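Local coordinates for ABC transporter, substrate-binding protein (Clostridium perfringens, PDB 4EDP), which probably captures a solute outside the cell and hands it to the membrane components of an ABC transporter, at residues A[150-158]-A[254-262]. Sequence-based numbering, arbitrary orientation.
Sequences GIEINSWED and VIPESGTYL
Asn154 O is gripped by two waters and touched by Pro256 and Val254 of 254-262. One water donates to it at 2.9 Å and also reaches Ile255 O through a weak bond; a second, itself only weakly bound to Asn154 O, accepts from Glu257 N. Pro256 adds a CA-H...O contact, its CA lying 3.5 Å from Asn154 O, and Val254 presses CG1 against the same oxygen, a methyl turned this way because it stands anti to the backbone N (chi1 172°). The direct protein bond between the segments runs from Trp156 NE1 to Gly259 O, 3.1 Å and nearly straight at 169°; the acceptor sits at the indole edge, almost in the ring plane, whereas the donor is tilted from the carbonyl plane. Over one face of the same indole, Pro256 CG stands 3.4 Å from the centroid of the five-membered ring and only 4° off its normal, a CH-pi contact in which the two side chains cross at about a right angle. Pro256 also opens a type I beta turn ending at Gly259, so one turn supplies both the group over the face and the acceptor at the edge, which together probably limit the rotation of the indole; Ile143, Ile184 and Val235 are further neighbours of Trp156. In the periplasmic-binding-protein fold expected of this family, the contact joins the loop after strand 135-145 to the connection between strands 252-254 and 262-269. A third water accepts from Trp156 N and donates to Glu157 OE1 and Ser258 OG, linking Ser258 to the backbone of Trp156 and the carboxylate of Glu157. Behind Asn154 O, Asp158 OD2 accepts from both Asn154 N, at 2.8 Å, and Ser155 N, while Ser155 OG receives Asp158 N in an ST motif.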
loop_
_atom_site.group_PDB
_atom_site.type_symbol
_atom_site.label_atom_id
_atom_site.label_comp_id
_atom_site.label_asym_id
_atom_site.label_seq_id
_atom_site.Cartn_x
_atom_site.Cartn_y
_atom_site.Cartn_z
ATOM N N GLY A 150 23.773 18.274 -1.741
ATOM C CA GLY A 150 23.620 19.508 -0.972
ATOM C C GLY A 150 22.339 20.297 -1.231
ATOM O O GLY A 150 22.306 21.501 -1.021
ATOM N N ILE A 151 21.298 19.641 -1.720
ATOM C CA ILE A 151 20.022 20.316 -1.954
ATOM C C ILE A 151 19.129 19.936 -0.791
ATOM O O ILE A 151 18.857 18.758 -0.593
ATOM C CB ILE A 151 19.366 19.891 -3.281
ATOM C CG1 ILE A 151 20.272 20.191 -4.471
ATOM C CG2 ILE A 151 18.026 20.603 -3.479
ATOM C CD1 ILE A 151 19.745 19.624 -5.776
ATOM N N GLU A 152 18.689 20.916 -0.015
ATOM C CA GLU A 152 17.829 20.653 1.134
ATOM C C GLU A 152 16.399 20.288 0.715
ATOM O O GLU A 152 15.740 21.031 -0.028
ATOM C CB GLU A 152 17.797 21.863 2.057
ATOM C CG GLU A 152 17.046 21.630 3.356
ATOM C CD GLU A 152 17.762 20.674 4.325
ATOM O OE1 GLU A 152 18.935 20.309 4.096
ATOM O OE2 GLU A 152 17.137 20.324 5.346
ATOM N N ILE A 153 15.938 19.126 1.188
ATOM C CA ILE A 153 14.598 18.625 0.902
ATOM C C ILE A 153 14.021 18.093 2.213
ATOM O O ILE A 153 14.475 17.058 2.729
ATOM C CB ILE A 153 14.609 17.484 -0.152
ATOM C CG1 ILE A 153 15.283 17.942 -1.440
ATOM C CG2 ILE A 153 13.188 17.017 -0.412
ATOM C CD1 ILE A 153 15.554 16.826 -2.447
ATOM N N ASN A 154 13.036 18.802 2.753
ATOM C CA ASN A 154 12.415 18.431 4.025
ATOM C C ASN A 154 10.936 18.090 3.908
ATOM O O ASN A 154 10.442 17.131 4.502
ATOM C CB ASN A 154 12.566 19.598 5.009
ATOM C CG ASN A 154 14.004 19.827 5.419
ATOM O OD1 ASN A 154 14.656 18.919 5.929
ATOM N ND2 ASN A 154 14.492 21.046 5.233
ATOM N N SER A 155 10.242 18.851 3.083
ATOM C CA SER A 155 8.786 18.736 2.943
ATOM C C SER A 155 8.443 18.246 1.537
ATOM O O SER A 155 9.296 18.250 0.646
ATOM C CB SER A 155 8.174 20.117 3.123
ATOM O OG SER A 155 8.583 20.953 2.055
ATOM N N TRP A 156 7.194 17.842 1.317
ATOM C CA TRP A 156 6.786 17.429 -0.015
ATOM C C TRP A 156 6.902 18.608 -0.991
ATOM O O TRP A 156 7.304 18.434 -2.149
ATOM C CB TRP A 156 5.330 16.949 -0.033
ATOM C CG TRP A 156 5.047 15.672 0.723
ATOM C CD1 TRP A 156 4.215 15.529 1.812
ATOM C CD2 TRP A 156 5.571 14.364 0.456
ATOM N NE1 TRP A 156 4.203 14.225 2.229
ATOM C CE2 TRP A 156 5.016 13.487 1.415
ATOM C CE3 TRP A 156 6.461 13.843 -0.492
ATOM C CZ2 TRP A 156 5.339 12.139 1.463
ATOM C CZ3 TRP A 156 6.769 12.507 -0.441
ATOM C CH2 TRP A 156 6.225 11.669 0.521
ATOM N N GLU A 157 6.551 19.800 -0.513
ATOM C CA GLU A 157 6.584 20.994 -1.350
ATOM C C GLU A 157 7.984 21.336 -1.871
ATOM O O GLU A 157 8.109 21.963 -2.925
ATOM C CB GLU A 157 5.970 22.188 -0.626
ATOM C CG GLU A 157 4.461 22.011 -0.306
ATOM C CD GLU A 157 4.104 21.121 0.889
ATOM O OE1 GLU A 157 4.997 20.629 1.642
ATOM O OE2 GLU A 157 2.867 20.954 1.099
ATOM N N ASP A 158 9.016 20.928 -1.134
ATOM C CA ASP A 158 10.409 21.165 -1.544
ATOM C C ASP A 158 10.749 20.462 -2.866
ATOM O O ASP A 158 11.715 20.836 -3.533
ATOM C CB ASP A 158 11.423 20.751 -0.456
ATOM C CG ASP A 158 11.455 21.690 0.738
ATOM O OD1 ASP A 158 11.069 22.880 0.626
ATOM O OD2 ASP A 158 11.921 21.228 1.798
ATOM N N VAL A 254 13.554 10.899 3.972
ATOM C CA VAL A 254 12.928 12.074 4.562
ATOM C C VAL A 254 11.413 11.881 4.630
ATOM O O VAL A 254 10.777 11.558 3.622
ATOM C CB VAL A 254 13.274 13.366 3.739
ATOM C CG1 VAL A 254 12.471 14.554 4.216
ATOM C CG2 VAL A 254 14.786 13.666 3.788
ATOM N N ILE A 255 10.843 12.053 5.832
ATOM C CA ILE A 255 9.393 11.978 6.025
ATOM C C ILE A 255 8.946 13.394 6.361
ATOM O O ILE A 255 9.332 13.929 7.399
ATOM C CB ILE A 255 9.002 11.029 7.170
ATOM C CG1 ILE A 255 9.544 9.619 6.918
ATOM C CG2 ILE A 255 7.460 11.004 7.380
ATOM C CD1 ILE A 255 9.084 8.985 5.627
ATOM N N PRO A 256 8.158 14.031 5.481
ATOM C CA PRO A 256 7.749 15.384 5.811
ATOM C C PRO A 256 6.972 15.468 7.121
ATOM O O PRO A 256 6.267 14.543 7.486
ATOM C CB PRO A 256 6.860 15.779 4.623
ATOM C CG PRO A 256 7.447 15.029 3.472
ATOM C CD PRO A 256 7.806 13.683 4.095
ATOM N N GLU A 257 7.100 16.594 7.801
ATOM C CA GLU A 257 6.383 16.820 9.047
ATOM C C GLU A 257 4.871 16.796 8.870
ATOM O O GLU A 257 4.120 16.488 9.805
ATOM C CB GLU A 257 6.812 18.157 9.660
ATOM C CG GLU A 257 8.189 18.095 10.279
ATOM C CD GLU A 257 8.467 19.242 11.232
ATOM O OE1 GLU A 257 7.703 20.238 11.207
ATOM O OE2 GLU A 257 9.444 19.142 12.020
ATOM N N SER A 258 4.418 17.098 7.664
ATOM C CA SER A 258 2.987 17.147 7.375
ATOM C C SER A 258 2.386 15.744 7.366
ATOM O O SER A 258 1.169 15.579 7.512
ATOM C CB SER A 258 2.740 17.881 6.052
ATOM O OG SER A 258 3.268 17.156 4.962
ATOM N N GLY A 259 3.232 14.732 7.160
ATOM C CA GLY A 259 2.799 13.352 7.193
ATOM C C GLY A 259 3.034 12.606 5.896
ATOM O O GLY A 259 2.946 13.190 4.819
ATOM N N THR A 260 3.408 11.343 6.026
ATOM C CA THR A 260 3.549 10.434 4.899
ATOM C C THR A 260 2.147 9.939 4.509
ATOM O O THR A 260 1.133 10.340 5.114
ATOM C CB THR A 260 4.387 9.172 5.270
ATOM O OG1 THR A 260 4.613 8.371 4.093
ATOM C CG2 THR A 260 3.673 8.342 6.275
ATOM N N TYR A 261 2.090 9.157 3.430
ATOM C CA TYR A 261 0.865 8.533 2.949
ATOM C C TYR A 261 1.012 7.025 3.066
ATOM O O TYR A 261 2.054 6.458 2.724
ATOM C CB TYR A 261 0.579 8.891 1.482
ATOM C CG TYR A 261 0.065 10.295 1.314
ATOM C CD1 TYR A 261 0.927 11.379 1.346
ATOM C CD2 TYR A 261 -1.289 10.535 1.110
ATOM C CE1 TYR A 261 0.453 12.674 1.206
ATOM C CE2 TYR A 261 -1.776 11.830 0.965
ATOM C CZ TYR A 261 -0.903 12.885 1.007
ATOM O OH TYR A 261 -1.354 14.169 0.866
ATOM N N LEU A 262 -0.020 6.384 3.606
ATOM C CA LEU A 262 -0.023 4.947 3.743
ATOM C C LEU A 262 -0.850 4.288 2.660
ATOM O O LEU A 262 -1.722 4.921 2.049
ATOM C CB LEU A 262 -0.680 4.542 5.069
ATOM C CG LEU A 262 -0.143 5.181 6.344
ATOM C CD1 LEU A 262 -0.925 4.673 7.571
ATOM C CD2 LEU A 262 1.346 4.934 6.462
HETATM O O HOH W 1 8.739 18.938 6.746
HETATM O O HOH W 2 11.384 16.505 7.171
HETATM O O HOH W 3 5.065 18.578 3.292
#